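Local structure of aminotransferase, class I (Staphylococcus aureus, 2O1B) at residues Q101-L106 and K231-A237; K25-P30 and A148-D154; L47-M52 and E391-R395; G224-F228 and Q308-K313. The protein probably catalyses the pyridoxal-5'-phosphate-dependent transfer of an amino group between an amino acid and a 2-oxo acid, as a class I aminotransferase. All coordinates share one frame; numbering follows the deposited sequence. Where two conformers were deposited one is given.

Interaction 1. Residues Q101-L106 and K231-A237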
loop_
_atom_site.group_PDB
_atom_site.type_symbol
_atom_site.label_atom_id
_atom_site.label_comp_id
_atom_site.label_asym_id
_atom_site.label_seq_id
_atom_site.Cartn_x
_atom_site.Cartn_y
_atom_site.Cartn_z
ATOM N N GLN A 101 -27.413 -0.928 4.341
ATOM C CA GLN A 101 -27.367 0.148 3.350
ATOM C C GLN A 101 -28.014 -0.259 2.019
ATOM O O GLN A 101 -28.848 0.480 1.481
ATOM C CB GLN A 101 -25.927 0.660 3.122
ATOM C CG GLN A 101 -25.343 1.506 4.276
ATOM C CD GLN A 101 -25.865 2.938 4.311
ATOM O OE1 GLN A 101 -26.494 3.407 3.356
ATOM N NE2 GLN A 101 -25.590 3.643 5.407
ATOM N N TYR A 102 -27.643 -1.431 1.501
ATOM C CA TYR A 102 -28.021 -1.831 0.142
ATOM C C TYR A 102 -28.750 -3.182 0.022
ATOM O O TYR A 102 -29.001 -3.654 -1.095
ATOM C CB TYR A 102 -26.788 -1.783 -0.779
ATOM C CG TYR A 102 -26.039 -0.465 -0.705
ATOM C CD1 TYR A 102 -24.801 -0.376 -0.074
ATOM C CD2 TYR A 102 -26.584 0.704 -1.245
ATOM C CE1 TYR A 102 -24.113 0.847 0.013
ATOM C CE2 TYR A 102 -25.899 1.922 -1.173
ATOM C CZ TYR A 102 -24.675 1.992 -0.537
ATOM O OH TYR A 102 -24.009 3.207 -0.446
ATOM N N ASN A 103 -29.115 -3.778 1.160
ATOM C CA ASN A 103 -29.712 -5.127 1.210
ATOM C C ASN A 103 -28.905 -6.164 0.412
ATOM O O ASN A 103 -29.464 -7.018 -0.285
ATOM C CB ASN A 103 -31.198 -5.111 0.796
ATOM C CG ASN A 103 -31.954 -6.360 1.261
ATOM O OD1 ASN A 103 -31.649 -6.935 2.311
ATOM N ND2 ASN A 103 -32.952 -6.776 0.480
ATOM N N VAL A 104 -27.580 -6.061 0.520
ATOM C CA VAL A 104 -26.656 -6.952 -0.161
ATOM C C VAL A 104 -26.043 -7.885 0.867
ATOM O O VAL A 104 -25.411 -7.424 1.825
ATOM C CB VAL A 104 -25.519 -6.176 -0.873
ATOM C CG1 VAL A 104 -24.510 -7.137 -1.484
ATOM C CG2 VAL A 104 -26.078 -5.245 -1.948
ATOM N N THR A 105 -26.240 -9.185 0.662
ATOM C CA THR A 105 -25.671 -10.207 1.539
ATOM C C THR A 105 -24.282 -10.592 1.060
ATOM O O THR A 105 -24.102 -11.024 -0.092
ATOM C CB THR A 105 -26.533 -11.484 1.584
ATOM O OG1 THR A 105 -26.583 -12.069 0.277
ATOM C CG2 THR A 105 -27.931 -11.167 2.038
ATOM N N LEU A 106 -23.304 -10.435 1.946
ATOM C CA LEU A 106 -21.920 -10.752 1.626
ATOM C C LEU A 106 -21.312 -11.724 2.622
ATOM O O LEU A 106 -21.603 -11.658 3.817
ATOM C CB LEU A 106 -21.093 -9.481 1.634
ATOM C CG LEU A 106 -21.532 -8.407 0.663
ATOM C CD1 LEU A 106 -20.941 -7.112 1.151
ATOM C CD2 LEU A 106 -21.097 -8.762 -0.747
ATOM N N LYS A 231 -30.961 8.100 -3.466
ATOM C CA LYS A 231 -29.847 7.337 -2.899
ATOM C C LYS A 231 -29.188 6.564 -4.028
ATOM O O LYS A 231 -29.867 5.917 -4.805
ATOM C CB LYS A 231 -30.349 6.364 -1.830
ATOM C CG LYS A 231 -29.271 5.440 -1.261
ATOM C CD LYS A 231 -29.644 4.920 0.136
ATOM C CE LYS A 231 -28.490 4.135 0.777
ATOM N NZ LYS A 231 -27.234 4.970 0.936
ATOM N N ASN A 232 -27.871 6.643 -4.125
ATOM C CA ASN A 232 -27.148 5.919 -5.171
ATOM C C ASN A 232 -27.261 4.417 -4.962
ATOM O O ASN A 232 -27.097 3.948 -3.838
ATOM C CB ASN A 232 -25.671 6.306 -5.177
ATOM C CG ASN A 232 -25.451 7.770 -5.483
ATOM O OD1 ASN A 232 -25.878 8.280 -6.528
ATOM N ND2 ASN A 232 -24.763 8.451 -4.584
ATOM N N PRO A 233 -27.543 3.664 -6.043
ATOM C CA PRO A 233 -27.623 2.215 -5.961
ATOM C C PRO A 233 -26.263 1.509 -6.007
ATOM O O PRO A 233 -25.318 1.997 -6.639
ATOM C CB PRO A 233 -28.439 1.847 -7.203
ATOM C CG PRO A 233 -28.112 2.874 -8.166
ATOM C CD PRO A 233 -27.834 4.143 -7.403
ATOM N N SER A 234 -26.197 0.358 -5.341
ATOM C CA SER A 234 -25.057 -0.537 -5.433
ATOM C C SER A 234 -25.218 -1.403 -6.688
ATOM O O SER A 234 -26.329 -1.818 -7.007
ATOM C CB SER A 234 -25.008 -1.428 -4.192
ATOM O OG SER A 234 -23.953 -2.381 -4.271
ATOM N N ILE A 235 -24.122 -1.690 -7.386
ATOM C CA ILE A 235 -24.174 -2.661 -8.486
ATOM C C ILE A 235 -24.494 -4.068 -7.954
ATOM O O ILE A 235 -25.055 -4.901 -8.667
ATOM C CB ILE A 235 -22.864 -2.677 -9.317
ATOM C CG1 ILE A 235 -23.073 -3.426 -10.643
ATOM C CG2 ILE A 235 -21.676 -3.253 -8.491
ATOM C CD1 ILE A 235 -21.930 -3.262 -11.652
ATOM N N LEU A 236 -24.144 -4.321 -6.688
ATOM C CA LEU A 236 -24.389 -5.625 -6.073
ATOM C C LEU A 236 -25.831 -5.832 -5.609
ATOM O O LEU A 236 -26.207 -6.953 -5.270
ATOM C CB LEU A 236 -23.414 -5.893 -4.925
ATOM C CG LEU A 236 -21.911 -5.810 -5.207
ATOM C CD1 LEU A 236 -21.165 -6.274 -3.981
ATOM C CD2 LEU A 236 -21.529 -6.640 -6.394
ATOM N N ALA A 237 -26.640 -4.771 -5.603
ATOM C CA ALA A 237 -28.069 -4.905 -5.278
ATOM C C ALA A 237 -28.900 -5.278 -6.507
ATOM O O ALA A 237 -30.076 -5.638 -6.394
ATOM C CB ALA A 237 -28.606 -3.634 -4.624
HETATM O O HOH W 1 -25.876 4.958 -1.475
#
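Y102, in the last turn of helix 88-102, lays its phenol ring along the loop 231-237, and with K231 and V104 it makes up most of the joint. The CB of S234 sits off-centre to this ring, a CH-pi contact 4.2 Å from the centroid, while the carbonyl oxygen of N232 lies at the ring edge near its plane, 3.6 Å from Y102 CE2. K231 starts extended, CG opposite the backbone N (chi1 175°), and bends only at its last torsion (60°); this turns NZ to OE1 of Q101, which it meets at 3.0 Å and nearly in line with the amide C=O bond. A water in the plane of the Y102 ring accepts from Y102 OH and K231 NZ and donates to N232 O, each at 2.8 Å. Beyond the helix end, V104 sets CG1 against CB of L236 at 3.8 Å and CG2 beside the CB of A237. S234 OG accepts from the backbone N of L236, an ST turn, and is also hydrogen-bonded to E247. The contact thus fastens the C-terminal end of helix 88-102 to the loop following strand 216-220 in the PLP-binding domain. At its polar end the ammonium is held by neutral acceptors, an amide oxygen and a water, which probably stabilise its charge, whereas the V104 end is held by apolar contact.

Interaction 2. Residues K25-P30 and A148-D154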
loop_
_atom_site.group_PDB
_atom_site.type_symbol
_atom_site.label_atom_id
_atom_site.label_comp_id
_atom_site.label_asym_id
_atom_site.label_seq_id
_atom_site.Cartn_x
_atom_site.Cartn_y
_atom_site.Cartn_z
ATOM N N LYS A 25 7.856 -0.322 -18.175
ATOM C CA LYS A 25 6.470 -0.350 -17.708
ATOM C C LYS A 25 6.070 0.950 -17.013
ATOM O O LYS A 25 4.981 1.475 -17.234
ATOM C CB LYS A 25 6.292 -1.522 -16.737
ATOM C CG LYS A 25 4.894 -2.092 -16.644
ATOM C CD LYS A 25 4.839 -3.127 -15.534
ATOM C CE LYS A 25 4.172 -4.408 -16.000
ATOM N NZ LYS A 25 5.056 -5.236 -16.868
ATOM N N LEU A 26 6.965 1.463 -16.175
ATOM C CA LEU A 26 6.676 2.631 -15.359
ATOM C C LEU A 26 6.824 3.893 -16.197
ATOM O O LEU A 26 6.078 4.857 -16.019
ATOM C CB LEU A 26 7.602 2.653 -14.146
ATOM C CG LEU A 26 7.202 3.446 -12.901
ATOM C CD1 LEU A 26 5.798 3.093 -12.423
ATOM C CD2 LEU A 26 8.233 3.208 -11.803
ATOM N N ALA A 27 7.773 3.852 -17.131
ATOM C CA ALA A 27 8.025 4.939 -18.072
ATOM C C ALA A 27 6.796 5.265 -18.915
ATOM O O ALA A 27 6.565 6.426 -19.274
ATOM C CB ALA A 27 9.198 4.579 -18.977
ATOM N N ASN A 28 6.018 4.236 -19.239
ATOM C CA ASN A 28 4.787 4.406 -20.014
ATOM C C ASN A 28 3.748 5.270 -19.314
ATOM O O ASN A 28 2.962 5.941 -19.976
ATOM C CB ASN A 28 4.167 3.050 -20.356
ATOM C CG ASN A 28 4.564 2.558 -21.729
ATOM O OD1 ASN A 28 5.725 2.225 -21.976
ATOM N ND2 ASN A 28 3.598 2.509 -22.636
ATOM N N ILE A 29 3.765 5.268 -17.981
ATOM C CA ILE A 29 2.670 5.850 -17.198
ATOM C C ILE A 29 2.716 7.380 -17.106
ATOM O O ILE A 29 3.649 7.937 -16.531
ATOM C CB ILE A 29 2.544 5.200 -15.796
ATOM C CG1 ILE A 29 2.478 3.671 -15.940
ATOM C CG2 ILE A 29 1.302 5.734 -15.082
ATOM C CD1 ILE A 29 2.546 2.896 -14.630
ATOM N N PRO A 30 1.694 8.061 -17.668
ATOM C CA PRO A 30 1.635 9.519 -17.585
ATOM C C PRO A 30 1.636 9.943 -16.138
ATOM O O PRO A 30 1.017 9.285 -15.309
ATOM C CB PRO A 30 0.292 9.874 -18.249
ATOM C CG PRO A 30 -0.470 8.602 -18.339
ATOM C CD PRO A 30 0.550 7.505 -18.412
ATOM N N ALA A 148 -3.266 3.861 -14.931
ATOM C CA ALA A 148 -2.016 3.347 -14.377
ATOM C C ALA A 148 -2.099 1.851 -14.060
ATOM O O ALA A 148 -1.187 1.087 -14.412
ATOM C CB ALA A 148 -1.622 4.135 -13.118
ATOM N N GLY A 149 -3.183 1.452 -13.393
ATOM C CA GLY A 149 -3.446 0.043 -13.071
ATOM C C GLY A 149 -3.441 -0.846 -14.307
ATOM O O GLY A 149 -2.755 -1.876 -14.345
ATOM N N VAL A 150 -4.197 -0.451 -15.327
ATOM C CA VAL A 150 -4.232 -1.212 -16.585
ATOM C C VAL A 150 -2.817 -1.368 -17.167
ATOM O O VAL A 150 -2.399 -2.480 -17.523
ATOM C CB VAL A 150 -5.186 -0.578 -17.621
ATOM C CG1 VAL A 150 -5.265 -1.443 -18.854
ATOM C CG2 VAL A 150 -6.584 -0.384 -17.022
ATOM N N LEU A 151 -2.073 -0.260 -17.232
ATOM C CA LEU A 151 -0.719 -0.253 -17.799
ATOM C C LEU A 151 0.260 -1.055 -16.959
ATOM O O LEU A 151 1.183 -1.672 -17.494
ATOM C CB LEU A 151 -0.193 1.184 -17.987
ATOM C CG LEU A 151 -0.885 2.067 -19.021
ATOM C CD1 LEU A 151 -0.267 3.451 -19.057
ATOM C CD2 LEU A 151 -0.819 1.439 -20.434
ATOM N N LEU A 152 0.066 -1.037 -15.643
ATOM C CA LEU A 152 0.922 -1.808 -14.742
ATOM C C LEU A 152 0.738 -3.309 -14.936
ATOM O O LEU A 152 1.614 -4.086 -14.570
ATOM C CB LEU A 152 0.667 -1.435 -13.277
ATOM C CG LEU A 152 1.335 -0.131 -12.817
ATOM C CD1 LEU A 152 0.753 0.359 -11.469
ATOM C CD2 LEU A 152 2.856 -0.288 -12.750
ATOM N N ALA A 153 -0.407 -3.694 -15.501
ATOM C CA ALA A 153 -0.722 -5.092 -15.807
ATOM C C ALA A 153 -0.564 -5.446 -17.291
ATOM O O ALA A 153 -1.029 -6.497 -17.732
ATOM C CB ALA A 153 -2.141 -5.407 -15.344
ATOM N N ASP A 154 0.090 -4.570 -18.055
ATOM C CA ASP A 154 0.281 -4.732 -19.510
ATOM C C ASP A 154 -1.029 -4.895 -20.289
ATOM O O ASP A 154 -1.057 -5.505 -21.366
ATOM C CB ASP A 154 1.234 -5.892 -19.828
ATOM C CG ASP A 154 2.651 -5.644 -19.334
ATOM O OD1 ASP A 154 3.016 -6.211 -18.281
ATOM O OD2 ASP A 154 3.396 -4.884 -19.998
#
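The backbones come closest at I29 CA to A148 CA, 6.0 Å, and K25 CA to L152 CA, 6.5 Å, where the end of helix 24-27 and the residues after it lie against helix 146-152. I29 is the apolar centre: its CD1 meets CD2 of L152 at 3.7 Å, the two side chains crossing at about a right angle, while CG2 rests on the CB of A148. L151 slides past I29 in the opposite direction, and its CD1 comes to 4.2 Å from CD of P30. K25 runs along the helix end, CG anti to the backbone N (chi1 -153°), with CE against L152 O at 2.9 Å. Bends at chi3 and chi4 carry its NZ on to D154 OD1, a salt bridge of 2.7 Å on the syn side of the carboxylate, 19° from its plane. D154, with positive phi, is the C-prime residue of the Schellman motif that closes helix 146-152. K277 of the second subunit donates to I29 O and its H281 packs on I29 and A148, so the N-terminal segment is clamped between subunits. The positive charge of K25, near the helix C-terminus, would be expected to complement the D154 carboxylate and the negative end of the helix dipole.

Interaction 3. Residues L47-M52 and E391-R395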
loop_
_atom_site.group_PDB
_atom_site.type_symbol
_atom_site.label_atom_id
_atom_site.label_comp_id
_atom_site.label_asym_id
_atom_site.label_seq_id
_atom_site.Cartn_x
_atom_site.Cartn_y
_atom_site.Cartn_z
ATOM N N LEU A 47 -6.094 38.182 -6.961
ATOM C CA LEU A 47 -7.145 37.927 -5.982
ATOM C C LEU A 47 -6.747 36.812 -5.011
ATOM O O LEU A 47 -5.947 35.952 -5.363
ATOM C CB LEU A 47 -8.446 37.566 -6.711
ATOM C CG LEU A 47 -9.281 38.642 -7.429
ATOM C CD1 LEU A 47 -8.462 39.732 -8.103
ATOM C CD2 LEU A 47 -10.202 37.990 -8.444
ATOM N N PRO A 48 -7.275 36.839 -3.771
ATOM C CA PRO A 48 -7.060 35.689 -2.888
ATOM C C PRO A 48 -7.498 34.381 -3.550
ATOM O O PRO A 48 -8.545 34.331 -4.201
ATOM C CB PRO A 48 -7.937 36.011 -1.676
ATOM C CG PRO A 48 -8.014 37.493 -1.662
ATOM C CD PRO A 48 -8.039 37.907 -3.103
ATOM N N LEU A 49 -6.685 33.341 -3.384
ATOM C CA LEU A 49 -6.895 32.061 -4.051
ATOM C C LEU A 49 -8.072 31.282 -3.475
ATOM O O LEU A 49 -8.225 31.176 -2.257
ATOM C CB LEU A 49 -5.618 31.209 -3.986
ATOM C CG LEU A 49 -5.597 29.866 -4.722
ATOM C CD1 LEU A 49 -5.533 30.046 -6.239
ATOM C CD2 LEU A 49 -4.429 29.009 -4.223
ATOM N N ILE A 50 -8.912 30.768 -4.374
ATOM C CA ILE A 50 -9.923 29.769 -4.039
ATOM C C ILE A 50 -9.559 28.503 -4.817
ATOM O O ILE A 50 -9.509 28.509 -6.048
ATOM C CB ILE A 50 -11.355 30.243 -4.374
ATOM C CG1 ILE A 50 -11.639 31.589 -3.699
ATOM C CG2 ILE A 50 -12.388 29.199 -3.948
ATOM C CD1 ILE A 50 -12.841 32.329 -4.248
ATOM N N ASN A 51 -9.268 27.434 -4.079
ATOM C CA ASN A 51 -8.820 26.176 -4.664
ATOM C C ASN A 51 -10.007 25.254 -4.846
ATOM O O ASN A 51 -10.384 24.543 -3.922
ATOM C CB ASN A 51 -7.759 25.523 -3.772
ATOM C CG ASN A 51 -7.061 24.342 -4.437
ATOM O OD1 ASN A 51 -7.478 23.844 -5.489
ATOM N ND2 ASN A 51 -5.985 23.882 -3.809
HETATM N N MSE A 52 -10.597 25.289 -6.039
HETATM C CA MSE A 52 -11.774 24.476 -6.359
HETATM C C MSE A 52 -11.360 23.231 -7.143
HETATM O O MSE A 52 -12.161 22.644 -7.876
HETATM C CB MSE A 52 -12.785 25.294 -7.164
HETATM C CG MSE A 52 -13.113 26.655 -6.576
HETATM SE SE MSE A 52 -14.578 27.514 -7.482
HETATM C CE MSE A 52 -16.065 26.789 -6.451
ATOM N N GLU A 391 -18.294 33.525 -3.174
ATOM C CA GLU A 391 -17.381 34.468 -3.813
ATOM C C GLU A 391 -16.872 33.891 -5.128
ATOM O O GLU A 391 -16.756 34.607 -6.123
ATOM C CB GLU A 391 -16.212 34.799 -2.880
ATOM C CG GLU A 391 -15.384 36.018 -3.296
ATOM C CD GLU A 391 -14.170 36.221 -2.408
ATOM O OE1 GLU A 391 -14.336 36.737 -1.280
ATOM O OE2 GLU A 391 -13.050 35.865 -2.834
ATOM N N ALA A 392 -16.589 32.591 -5.125
ATOM C CA ALA A 392 -16.164 31.873 -6.322
ATOM C C ALA A 392 -17.259 31.876 -7.388
ATOM O O ALA A 392 -16.971 31.914 -8.586
ATOM C CB ALA A 392 -15.777 30.458 -5.967
ATOM N N ALA A 393 -18.511 31.844 -6.937
ATOM C CA ALA A 393 -19.664 31.892 -7.828
ATOM C C ALA A 393 -19.753 33.238 -8.531
ATOM O O ALA A 393 -19.891 33.297 -9.748
ATOM C CB ALA A 393 -20.944 31.606 -7.061
ATOM N N ILE A 394 -19.659 34.313 -7.755
ATOM C CA ILE A 394 -19.710 35.675 -8.289
ATOM C C ILE A 394 -18.529 35.973 -9.210
ATOM O O ILE A 394 -18.686 36.678 -10.211
ATOM C CB ILE A 394 -19.806 36.731 -7.163
ATOM C CG1 ILE A 394 -21.046 36.471 -6.300
ATOM C CG2 ILE A 394 -19.880 38.140 -7.750
ATOM C CD1 ILE A 394 -21.227 37.433 -5.124
ATOM N N ARG A 395 -17.358 35.436 -8.870
ATOM C CA ARG A 395 -16.176 35.541 -9.731
ATOM C C ARG A 395 -16.448 34.928 -11.104
ATOM O O ARG A 395 -16.165 35.544 -12.132
ATOM C CB ARG A 395 -14.957 34.860 -9.094
ATOM C CG ARG A 395 -14.316 35.637 -7.956
ATOM C CD ARG A 395 -12.963 35.041 -7.603
ATOM N NE ARG A 395 -12.459 35.551 -6.330
ATOM C CZ ARG A 395 -11.318 35.166 -5.766
ATOM N NH1 ARG A 395 -10.541 34.265 -6.359
ATOM N NH2 ARG A 395 -10.954 35.680 -4.601
#
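R395 points CG away from its own carbonyl carbon (chi1 -75°) and then runs straight from CG to NE, which carries its guanidinium from helix 388-397 across to the chain at P48. I50, also with CG1 opposite the carbonyl carbon (chi1 -54°), sends CD1 the other way, over the centre of that guanidinium and 3.5 Å above its plane. The opposite face is met by CB of L47, 3.6 Å from the plane and offset toward the rim, so the flat group is sandwiched between two aliphatic side chains. Its end is gripped by a single atom: P48 O accepts from NH2 at 2.8 Å and from NH1 at 2.9 Å, and it lies exactly in the guanidinium plane. The NH2 bond uses a lone pair in the carbonyl plane. The segment 47-52 includes the short strand 50-51, which pairs in parallel with strand 362-363; in fold type I aminotransferases such an N-terminal strand is part of the small domain, and here helix 388-397 packs against it. R395 NH1 has a further, weak bond to the carbonyl of K360, in the chain leading into strand 362-363. One helical turn before R395, E391 makes a salt bridge to NH2 through OE2, at 2.7 Å but with a bent, weak hydrogen bond. On the other side of I50, the selenium of M52, a selenomethionine, touches A392 CB at 3.5 Å.

Interaction 4. Residues G224-F228 and Q308-K313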
loop_
_atom_site.group_PDB
_atom_site.type_symbol
_atom_site.label_atom_id
_atom_site.label_comp_id
_atom_site.label_asym_id
_atom_site.label_seq_id
_atom_site.Cartn_x
_atom_site.Cartn_y
_atom_site.Cartn_z
ATOM N N GLY A 224 -20.558 7.054 -3.157
ATOM C CA GLY A 224 -21.782 6.373 -2.769
ATOM C C GLY A 224 -22.677 7.150 -1.823
ATOM O O GLY A 224 -23.903 7.128 -1.987
ATOM N N ALA A 225 -22.074 7.863 -0.873
ATOM C CA ALA A 225 -22.821 8.621 0.157
ATOM C C ALA A 225 -23.535 9.870 -0.374
ATOM O O ALA A 225 -24.486 10.369 0.245
ATOM C CB ALA A 225 -21.878 9.023 1.283
ATOM N N PHE A 226 -23.050 10.381 -1.506
ATOM C CA PHE A 226 -23.465 11.670 -2.049
ATOM C C PHE A 226 -24.429 11.435 -3.231
ATOM O O PHE A 226 -24.013 11.296 -4.381
ATOM C CB PHE A 226 -22.210 12.485 -2.447
ATOM C CG PHE A 226 -21.200 12.658 -1.310
ATOM C CD1 PHE A 226 -21.207 13.803 -0.518
ATOM C CD2 PHE A 226 -20.256 11.658 -1.027
ATOM C CE1 PHE A 226 -20.288 13.957 0.530
ATOM C CE2 PHE A 226 -19.349 11.799 0.014
ATOM C CZ PHE A 226 -19.369 12.961 0.804
ATOM N N GLY A 227 -25.727 11.357 -2.915
ATOM C CA GLY A 227 -26.769 11.123 -3.917
ATOM C C GLY A 227 -27.825 12.155 -3.639
ATOM O O GLY A 227 -28.425 12.147 -2.560
ATOM N N PHE A 228 -28.019 13.079 -4.575
ATOM C CA PHE A 228 -28.738 14.314 -4.253
ATOM C C PHE A 228 -30.250 14.207 -4.352
ATOM O O PHE A 228 -30.954 14.640 -3.450
ATOM C CB PHE A 228 -28.194 15.501 -5.064
ATOM C CG PHE A 228 -26.739 15.798 -4.788
ATOM C CD1 PHE A 228 -25.890 16.183 -5.804
ATOM C CD2 PHE A 228 -26.222 15.659 -3.496
ATOM C CE1 PHE A 228 -24.537 16.450 -5.536
ATOM C CE2 PHE A 228 -24.871 15.910 -3.219
ATOM C CZ PHE A 228 -24.036 16.309 -4.233
ATOM N N GLN A 308 -23.803 14.595 5.193
ATOM C CA GLN A 308 -22.808 14.928 4.175
ATOM C C GLN A 308 -23.451 15.122 2.817
ATOM O O GLN A 308 -23.181 16.107 2.137
ATOM C CB GLN A 308 -21.758 13.822 4.062
ATOM C CG GLN A 308 -20.771 13.737 5.224
ATOM C CD GLN A 308 -19.631 14.721 5.090
ATOM O OE1 GLN A 308 -19.822 15.925 5.261
ATOM N NE2 GLN A 308 -18.430 14.218 4.767
ATOM N N SER A 309 -24.289 14.170 2.420
ATOM C CA SER A 309 -24.998 14.252 1.145
ATOM C C SER A 309 -25.864 15.512 1.095
ATOM O O SER A 309 -25.841 16.251 0.119
ATOM C CB SER A 309 -25.863 13.007 0.938
ATOM O OG SER A 309 -26.183 12.837 -0.436
ATOM N N ASN A 310 -26.616 15.766 2.159
ATOM C CA ASN A 310 -27.472 16.940 2.189
ATOM C C ASN A 310 -26.701 18.260 2.095
ATOM O O ASN A 310 -27.119 19.170 1.382
ATOM C CB ASN A 310 -28.400 16.900 3.402
ATOM C CG ASN A 310 -29.392 15.747 3.334
ATOM O OD1 ASN A 310 -29.819 15.217 4.364
ATOM N ND2 ASN A 310 -29.755 15.345 2.118
ATOM N N VAL A 311 -25.569 18.349 2.798
ATOM C CA VAL A 311 -24.727 19.554 2.796
ATOM C C VAL A 311 -24.227 19.874 1.387
ATOM O O VAL A 311 -24.238 21.027 0.962
ATOM C CB VAL A 311 -23.539 19.430 3.786
ATOM C CG1 VAL A 311 -22.408 20.389 3.420
ATOM C CG2 VAL A 311 -24.014 19.680 5.245
ATOM N N PHE A 312 -23.815 18.848 0.654
ATOM C CA PHE A 312 -23.350 19.060 -0.716
ATOM C C PHE A 312 -24.482 19.316 -1.702
ATOM O O PHE A 312 -24.313 20.056 -2.681
ATOM C CB PHE A 312 -22.407 17.940 -1.151
ATOM C CG PHE A 312 -21.013 18.132 -0.638
ATOM C CD1 PHE A 312 -20.059 18.775 -1.416
ATOM C CD2 PHE A 312 -20.669 17.745 0.656
ATOM C CE1 PHE A 312 -18.773 18.993 -0.930
ATOM C CE2 PHE A 312 -19.392 17.960 1.145
ATOM C CZ PHE A 312 -18.438 18.580 0.347
ATOM N N LYS A 313 -25.644 18.738 -1.413
ATOM C CA LYS A 313 -26.848 18.978 -2.192
ATOM C C LYS A 313 -27.175 20.467 -2.258
ATOM O O LYS A 313 -27.348 21.019 -3.351
ATOM C CB LYS A 313 -28.014 18.204 -1.598
ATOM C CG LYS A 313 -29.311 18.317 -2.364
ATOM C CD LYS A 313 -30.387 17.582 -1.599
ATOM C CE LYS A 313 -31.663 17.484 -2.395
ATOM N NZ LYS A 313 -32.569 16.463 -1.783
#
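F226 and F228 fasten the loop after strand 216-220 to helix 302-325, the long helix that in fold type I aminotransferases links the large PLP-binding domain to the small one. Aromatic contacts dominate. The F226 ring turns its edge toward the face of F312 in an offset edge-to-face pair, with planes at 89° and centroids 5.6 Å apart. The same ring lies beside Q308, whose CB approaches CE1 of F226, while the Q308 amide goes on to N256 and to the carbonyl of G254. F228 slots in one turn further along: K313 CA stands over its face as a CH-pi contact, 4.0 Å from the centroid, and the S309 carbonyl oxygen lies at the ring edge, close to CE2. F312 thereby serves both loop phenylalanines, its ring meeting F226 and its CB packing on CE2 of F228 at 3.8 Å.

The polar contacts run through S309, where a chi1 of -160° swings the hydroxyl away from its own N and toward the loop, between A225 O and G227 N. S309 OG accepts from G227 N at 2.9 Å, and A225 O lies 3.1 Å from the same OG, a weak bond at most. The loop is also tied to itself, the side-chain amide of N232 donating to the carbonyls of G224 and F226. A222 and Y223, which line the PLP pocket, immediately precede G224, and the F226 side chain is about 9 Å from PLP. At the far end the extended chain of K313 lies along F228, and its NZ makes a weak hydrogen bond to F228 O at 3.0 Å.

Interactions 1 and 4 hold successive parts of one loop, 231-237 and 224-228, against two different helices, 88-102 and 302-325, and meet directly at N232. Interaction 4 is the buried one, built on aromatic rings and a serine hydroxyl; interaction 1 is partly buried, as are interactions 2 and 3, and mixes a water-linked polar edge with apolar packing. Interaction 2, centred about 34 Å from the centre of interaction 4 and across the chain's centre, lies at the subunit interface and adds a salt bridge to leucine and isoleucine packing. Interaction 3 stands apart, its centre about 25 Å from the chain's centre, where a sandwiched guanidinium grips a backbone carbonyl.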